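PDB 7KPO: response regulator from Vibrio cholerae O1 biovar El Tor, which probably binds DNA through this small, mostly helical domain, which belongs to the membrane sensor histidine kinase ChiS. Local coordinates for residues A[8-13]-A[64-70]; A[74-78]-A[98-102]. All blocks are in the same frame, centred on the assembly; numbering follows the deposited sequence. Where two conformers were deposited one is given.

Contact 1: residues A[8-13]-A[64-70]; sequences MRAVLV and LPKTPRW. With SO4 (sulfate ion), chain B.
Arg-9, on the long N-terminal helix 2-27 of this DNA-binding domain, clasps the proline-rich loop that leads into helix 70-83. From CB outward, the Arg-9 side chain runs along Leu-64: Arg-9 CB lies 3.6 Å from Leu-64 CD2, and CG and NE keep to the same methyl. CG is anti to the carbonyl carbon (chi1 -67°), and a bend at chi3 brings the guanidinium round, so that Leu-64 CD2 sits over the centre of one of its faces. The two terminal nitrogens then grip one acceptor end-on. Arg-9 NH1 reaches Pro-65 O at 2.9 Å with a fairly straight bond (154°). Arg-9 NH2 is 3.2 Å from Pro-65 O, which lies near the guanidinium plane, but NH2 stands well above the carbonyl plane. A weak bond from NH2 to Leu-64 O adds a second backbone carbonyl, so one arginine pins two successive peptides of a loop without regular structure.

Beside the arginine, the Trp-70 ring has neighbours on both faces. In the conformer given, selenomethionine Met-8 lays CE over the six-membered ring, a CH-pi contact 3.9 Å from its centroid. The opposite face takes Pro-68 CB, toward the rim, and Leu-12 CD2, an off-centre CH-pi contact. Leu-12, also in the conformer given, fills the corner between indole and proline: its CD2 is 3.7 Å from Pro-68 CB, and its CD1 comes within 3.5 Å of Trp-70 CE3.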
loop_
_atom_site.group_PDB
_atom_site.type_symbol
_atom_site.label_atom_id
_atom_site.label_comp_id
_atom_site.label_asym_id
_atom_site.label_seq_id
_atom_site.Cartn_x
_atom_site.Cartn_y
_atom_site.Cartn_z
HETATM N N MSE A 8 16.710 -14.181 7.052
HETATM C CA MSE A 8 15.354 -14.348 6.558
HETATM C C MSE A 8 14.398 -14.645 7.715
HETATM O O MSE A 8 13.305 -14.085 7.774
HETATM C CB MSE A 8 15.326 -15.460 5.506
HETATM C CG MSE A 8 16.000 -15.071 4.207
HETATM SE SE MSE A 8 16.295 -16.601 3.031
HETATM C CE MSE A 8 14.525 -17.427 3.009
ATOM N N ARG A 9 14.815 -15.518 8.639
ATOM C CA ARG A 9 13.981 -15.888 9.778
ATOM C C ARG A 9 13.784 -14.673 10.700
ATOM O O ARG A 9 12.656 -14.459 11.172
ATOM C CB ARG A 9 14.600 -17.092 10.498
ATOM C CG ARG A 9 14.580 -18.370 9.667
ATOM C CD ARG A 9 15.354 -19.530 10.271
ATOM N NE ARG A 9 14.735 -20.030 11.491
ATOM C CZ ARG A 9 13.705 -20.870 11.539
ATOM N NH1 ARG A 9 13.155 -21.329 10.427
ATOM N NH2 ARG A 9 13.218 -21.241 12.710
ATOM N N ALA A 10 14.845 -13.909 10.955
ATOM C CA ALA A 10 14.727 -12.709 11.813
ATOM C C ALA A 10 13.790 -11.683 11.165
ATOM O O ALA A 10 12.970 -11.085 11.875
ATOM C CB ALA A 10 16.092 -12.125 12.051
ATOM N N VAL A 11 13.923 -11.478 9.860
ATOM C CA VAL A 11 13.053 -10.497 9.156
ATOM C C VAL A 11 11.602 -10.995 9.181
ATOM O O VAL A 11 10.694 -10.176 9.364
ATOM C CB VAL A 11 13.564 -10.245 7.727
ATOM C CG1 VAL A 11 12.601 -9.384 6.935
ATOM C CG2 VAL A 11 14.949 -9.617 7.745
ATOM N N LEU A 12 11.394 -12.305 9.031
ATOM C CA LEU A 12 10.018 -12.867 9.019
ATOM C C LEU A 12 9.329 -12.569 10.359
ATOM O O LEU A 12 8.153 -12.176 10.351
ATOM C CB LEU A 12 10.096 -14.374 8.751
ATOM C CG LEU A 12 8.804 -15.027 8.261
ATOM C CD1 LEU A 12 8.466 -14.563 6.857
ATOM C CD2 LEU A 12 8.918 -16.541 8.286
ATOM N N VAL A 13 10.043 -12.739 11.473
ATOM C CA VAL A 13 9.443 -12.484 12.812
ATOM C C VAL A 13 9.158 -10.986 12.967
ATOM O O VAL A 13 8.071 -10.625 13.454
ATOM C CB VAL A 13 10.328 -13.031 13.944
ATOM C CG1 VAL A 13 9.843 -12.558 15.304
ATOM C CG2 VAL A 13 10.421 -14.551 13.898
ATOM N N LEU A 64 9.693 -20.022 15.923
ATOM C CA LEU A 64 9.453 -20.037 14.461
ATOM C C LEU A 64 9.685 -21.452 13.939
ATOM O O LEU A 64 10.724 -22.048 14.213
ATOM C CB LEU A 64 10.401 -19.039 13.797
ATOM C CG LEU A 64 10.231 -18.907 12.288
ATOM C CD1 LEU A 64 8.888 -18.275 11.946
ATOM C CD2 LEU A 64 11.371 -18.103 11.698
ATOM N N PRO A 65 8.743 -22.043 13.169
ATOM C CA PRO A 65 8.938 -23.399 12.662
ATOM C C PRO A 65 10.223 -23.590 11.847
ATOM O O PRO A 65 10.712 -22.655 11.229
ATOM C CB PRO A 65 7.705 -23.629 11.778
ATOM C CG PRO A 65 6.653 -22.741 12.405
ATOM C CD PRO A 65 7.420 -21.500 12.816
ATOM N N LYS A 66 10.732 -24.818 11.873
ATOM C CA LYS A 66 11.937 -25.184 11.088
ATOM C C LYS A 66 11.650 -24.902 9.611
ATOM O O LYS A 66 12.571 -24.459 8.906
ATOM C CB LYS A 66 12.271 -26.658 11.337
ATOM C CG LYS A 66 13.462 -27.212 10.564
ATOM C CD LYS A 66 13.797 -28.653 10.914
ATOM C CE LYS A 66 12.667 -29.629 10.649
ATOM N NZ LYS A 66 12.269 -29.642 9.221
ATOM N N THR A 67 10.404 -25.144 9.188
ATOM C CA THR A 67 9.944 -24.914 7.794
ATOM C C THR A 67 8.895 -23.807 7.798
ATOM O O THR A 67 7.703 -24.075 7.906
ATOM C CB THR A 67 9.367 -26.190 7.166
ATOM O OG1 THR A 67 10.387 -27.188 7.199
ATOM C CG2 THR A 67 8.887 -25.995 5.743
ATOM N N PRO A 68 9.292 -22.520 7.718
ATOM C CA PRO A 68 8.311 -21.438 7.685
ATOM C C PRO A 68 7.508 -21.449 6.379
ATOM O O PRO A 68 8.057 -21.805 5.351
ATOM C CB PRO A 68 9.149 -20.154 7.754
ATOM C CG PRO A 68 10.514 -20.618 8.228
ATOM C CD PRO A 68 10.670 -22.024 7.693
ATOM N N ARG A 69 6.231 -21.078 6.460
ATOM C CA ARG A 69 5.382 -20.946 5.249
ATOM C C ARG A 69 5.547 -19.503 4.745
ATOM O O ARG A 69 4.691 -18.659 5.014
ATOM C CB ARG A 69 3.937 -21.320 5.571
ATOM C CG ARG A 69 3.737 -22.780 5.946
ATOM C CD ARG A 69 2.257 -23.084 6.081
ATOM N NE ARG A 69 1.950 -24.471 6.406
ATOM C CZ ARG A 69 1.680 -25.429 5.521
ATOM N NH1 ARG A 69 1.676 -25.169 4.224
ATOM N NH2 ARG A 69 1.405 -26.652 5.939
ATOM N N TRP A 70 6.642 -19.246 4.028
ATOM C CA TRP A 70 6.988 -17.893 3.523
ATOM C C TRP A 70 5.827 -17.261 2.751
ATOM O O TRP A 70 5.570 -16.066 2.957
ATOM C CB TRP A 70 8.242 -17.966 2.644
ATOM C CG TRP A 70 9.407 -18.586 3.349
ATOM C CD1 TRP A 70 9.799 -19.889 3.275
ATOM C CD2 TRP A 70 10.299 -17.953 4.285
ATOM N NE1 TRP A 70 10.885 -20.105 4.077
ATOM C CE2 TRP A 70 11.219 -18.939 4.704
ATOM C CE3 TRP A 70 10.429 -16.656 4.790
ATOM C CZ2 TRP A 70 12.236 -18.672 5.617
ATOM C CZ3 TRP A 70 11.440 -16.391 5.688
ATOM C CH2 TRP A 70 12.330 -17.386 6.092
HETATM S S SO4 B . 2.553 -22.082 1.563
HETATM O O1 SO4 B . 1.351 -22.163 0.777
HETATM O O2 SO4 B . 2.634 -20.805 2.218
HETATM O O3 SO4 B . 3.684 -22.247 0.688
HETATM O O4 SO4 B . 2.567 -23.124 2.553
#

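Contact 2: residues A[74-78]-A[98-102]; sequences LNSLD and RDKLQ. With SO4 (sulfate ion), chain D.
Asp-78 and Arg-98 form the salt bridge that ties helix 70-83 to helix 89-106: Arg-98 NH1 donates to Asp-78 OD1 at 2.7 Å with an angle of 158°. The oxygen lies in the guanidinium plane, yet the nitrogen meets it from above the carboxylate plane, and the two flat groups are turned 63° apart. Arg-98 NH1 also donates to sulfate O3, at 3.2 Å. Arg-98 NH2 reaches sulfate O3 at 3.0 Å and makes a weak bond to O2. NH1 thus serves both anions, the aspartate on its CD side and the sulfate at the NH1/NH2 end, which probably helps to fix the rotation of the guanidinium. Lys-85 and Arg-91 of the second subunit, with Arg-91 of this chain, complete the sulfate site. The ion probably came from the crystallisation liquor, but it marks a cluster of basic groups at the subunit interface.

Behind the charges the packing is apolar. Arg-98 leaves its helix with CG anti to the backbone N, and its CB rests 4.0 Å from Leu-77 CD1, the two side chains sliding past each other in opposite directions. Leu-77 CD1 also touches Leu-101 CD1 at 4.1 Å, in the conformer given. One turn away, Leu-74 CD2 looks onto Leu-101 CB and, at 4.2 Å, onto Gln-102 CG.

Segments 74-78 and 98-102 run nearly antiparallel (156°), their axes 11.2 Å apart at closest approach. Helix 2-27 packs against both helices, with Ala-19 on Leu-77 and Val-11 on Leu-101.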
loop_
_atom_site.group_PDB
_atom_site.type_symbol
_atom_site.label_atom_id
_atom_site.label_comp_id
_atom_site.label_asym_id
_atom_site.label_seq_id
_atom_site.Cartn_x
_atom_site.Cartn_y
_atom_site.Cartn_z
ATOM N N LEU A 74 3.856 -13.808 3.511
ATOM C CA LEU A 74 3.721 -12.677 2.549
ATOM C C LEU A 74 2.235 -12.386 2.294
ATOM O O LEU A 74 1.877 -11.205 2.212
ATOM C CB LEU A 74 4.469 -12.999 1.252
ATOM C CG LEU A 74 5.991 -12.997 1.364
ATOM C CD1 LEU A 74 6.624 -13.505 0.083
ATOM C CD2 LEU A 74 6.517 -11.612 1.697
ATOM N N ASN A 75 1.399 -13.424 2.209
ATOM C CA ASN A 75 -0.060 -13.221 2.004
ATOM C C ASN A 75 -0.648 -12.489 3.216
ATOM O O ASN A 75 -1.580 -11.698 3.035
ATOM C CB ASN A 75 -0.799 -14.538 1.776
ATOM C CG ASN A 75 -0.475 -15.174 0.443
ATOM O OD1 ASN A 75 0.011 -14.506 -0.464
ATOM N ND2 ASN A 75 -0.749 -16.459 0.325
ATOM N N SER A 76 -0.121 -12.764 4.406
ATOM C CA SER A 76 -0.575 -12.104 5.654
ATOM C C SER A 76 -0.230 -10.610 5.607
ATOM O O SER A 76 -1.096 -9.775 5.928
ATOM C CB SER A 76 0.045 -12.758 6.852
ATOM O OG SER A 76 -0.367 -14.111 6.963
ATOM N N LEU A 77 1.019 -10.289 5.248
ATOM C CA LEU A 77 1.434 -8.870 5.134
ATOM C C LEU A 77 0.545 -8.177 4.090
ATOM O O LEU A 77 0.068 -7.063 4.354
ATOM C CB LEU A 77 2.913 -8.782 4.737
ATOM C CG LEU A 77 3.914 -9.519 5.632
ATOM C CD1 LEU A 77 5.330 -9.322 5.122
ATOM C CD2 LEU A 77 3.822 -9.069 7.076
ATOM N N ASP A 78 0.299 -8.832 2.953
ATOM C CA ASP A 78 -0.538 -8.238 1.874
ATOM C C ASP A 78 -1.976 -8.028 2.368
ATOM O O ASP A 78 -2.559 -6.975 2.075
ATOM C CB ASP A 78 -0.524 -9.112 0.620
ATOM C CG ASP A 78 0.806 -9.131 -0.116
ATOM O OD1 ASP A 78 1.661 -8.281 0.189
ATOM O OD2 ASP A 78 0.978 -10.012 -0.976
ATOM N N ARG A 98 8.474 -6.199 4.032
ATOM C CA ARG A 98 7.919 -7.073 2.961
ATOM C C ARG A 98 8.908 -7.088 1.789
ATOM O O ARG A 98 9.225 -8.174 1.281
ATOM C CB ARG A 98 6.552 -6.567 2.479
ATOM C CG ARG A 98 6.016 -7.281 1.240
ATOM C CD ARG A 98 4.615 -6.859 0.816
ATOM N NE ARG A 98 4.449 -5.447 0.488
ATOM C CZ ARG A 98 3.302 -4.884 0.100
ATOM N NH1 ARG A 98 2.196 -5.606 -0.018
ATOM N NH2 ARG A 98 3.264 -3.593 -0.169
ATOM N N ASP A 99 9.375 -5.912 1.371
ATOM C CA ASP A 99 10.318 -5.847 0.224
ATOM C C ASP A 99 11.623 -6.566 0.565
ATOM O O ASP A 99 12.176 -7.253 -0.304
ATOM C CB ASP A 99 10.599 -4.402 -0.184
ATOM C CG ASP A 99 9.483 -3.769 -0.993
ATOM O OD1 ASP A 99 8.415 -4.408 -1.117
ATOM O OD2 ASP A 99 9.703 -2.660 -1.521
ATOM N N LYS A 100 12.082 -6.433 1.807
ATOM C CA LYS A 100 13.340 -7.096 2.237
ATOM C C LYS A 100 13.161 -8.615 2.103
ATOM O O LYS A 100 14.006 -9.267 1.461
ATOM C CB LYS A 100 13.667 -6.661 3.667
ATOM C CG LYS A 100 15.018 -7.102 4.212
ATOM C CD LYS A 100 15.239 -6.640 5.640
ATOM C CE LYS A 100 16.610 -6.971 6.191
ATOM N NZ LYS A 100 17.682 -6.290 5.429
ATOM N N LEU A 101 12.075 -9.153 2.660
ATOM C CA LEU A 101 11.813 -10.613 2.568
ATOM C C LEU A 101 11.787 -11.046 1.104
ATOM O O LEU A 101 12.460 -12.033 0.764
ATOM C CB LEU A 101 10.465 -10.932 3.217
ATOM C CG LEU A 101 10.458 -10.921 4.738
ATOM C CD1 LEU A 101 9.041 -11.058 5.275
ATOM C CD2 LEU A 101 11.356 -12.026 5.272
ATOM N N GLN A 102 11.028 -10.327 0.278
ATOM C CA GLN A 102 10.900 -10.720 -1.148
ATOM C C GLN A 102 12.277 -10.780 -1.815
ATOM O O GLN A 102 12.549 -11.743 -2.549
ATOM C CB GLN A 102 10.026 -9.723 -1.904
ATOM C CG GLN A 102 8.562 -9.769 -1.508
ATOM C CD GLN A 102 7.772 -8.646 -2.136
ATOM O OE1 GLN A 102 8.325 -7.656 -2.614
ATOM N NE2 GLN A 102 6.457 -8.782 -2.114
HETATM S S SO4 D . -0.125 -1.927 -0.484
HETATM O O1 SO4 D . -0.536 -0.999 -1.507
HETATM O O2 SO4 D . 0.878 -1.314 0.354
HETATM O O3 SO4 D . 0.430 -3.102 -1.100
HETATM O O4 SO4 D . -1.274 -2.289 0.308
#

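In the fold
Contact 1 fastens the loop before helix 70-83 to helix 2-27; contact 2 then joins helix 70-83 to helix 89-106, so the two follow one another along the chain. Their centres are 12 Å apart and, in the conformers given, they meet directly: Val-11 CG1 packs on Leu-101 CD2 at 3.4 Å, and Val-11 CG2 on Lys-100 CE at 3.5 Å. Helix 2-27 thus touches helix 89-106 beside contact 1. Each contact also carries a sulfate, probably from the crystallisation liquor. Arg-69, with Arg-71 and Thr-72, binds one near the start of helix 70-83, whereas Arg-98 binds the other at the subunit interface. Such patches could in principle accept phosphates; no DNA is present to test it.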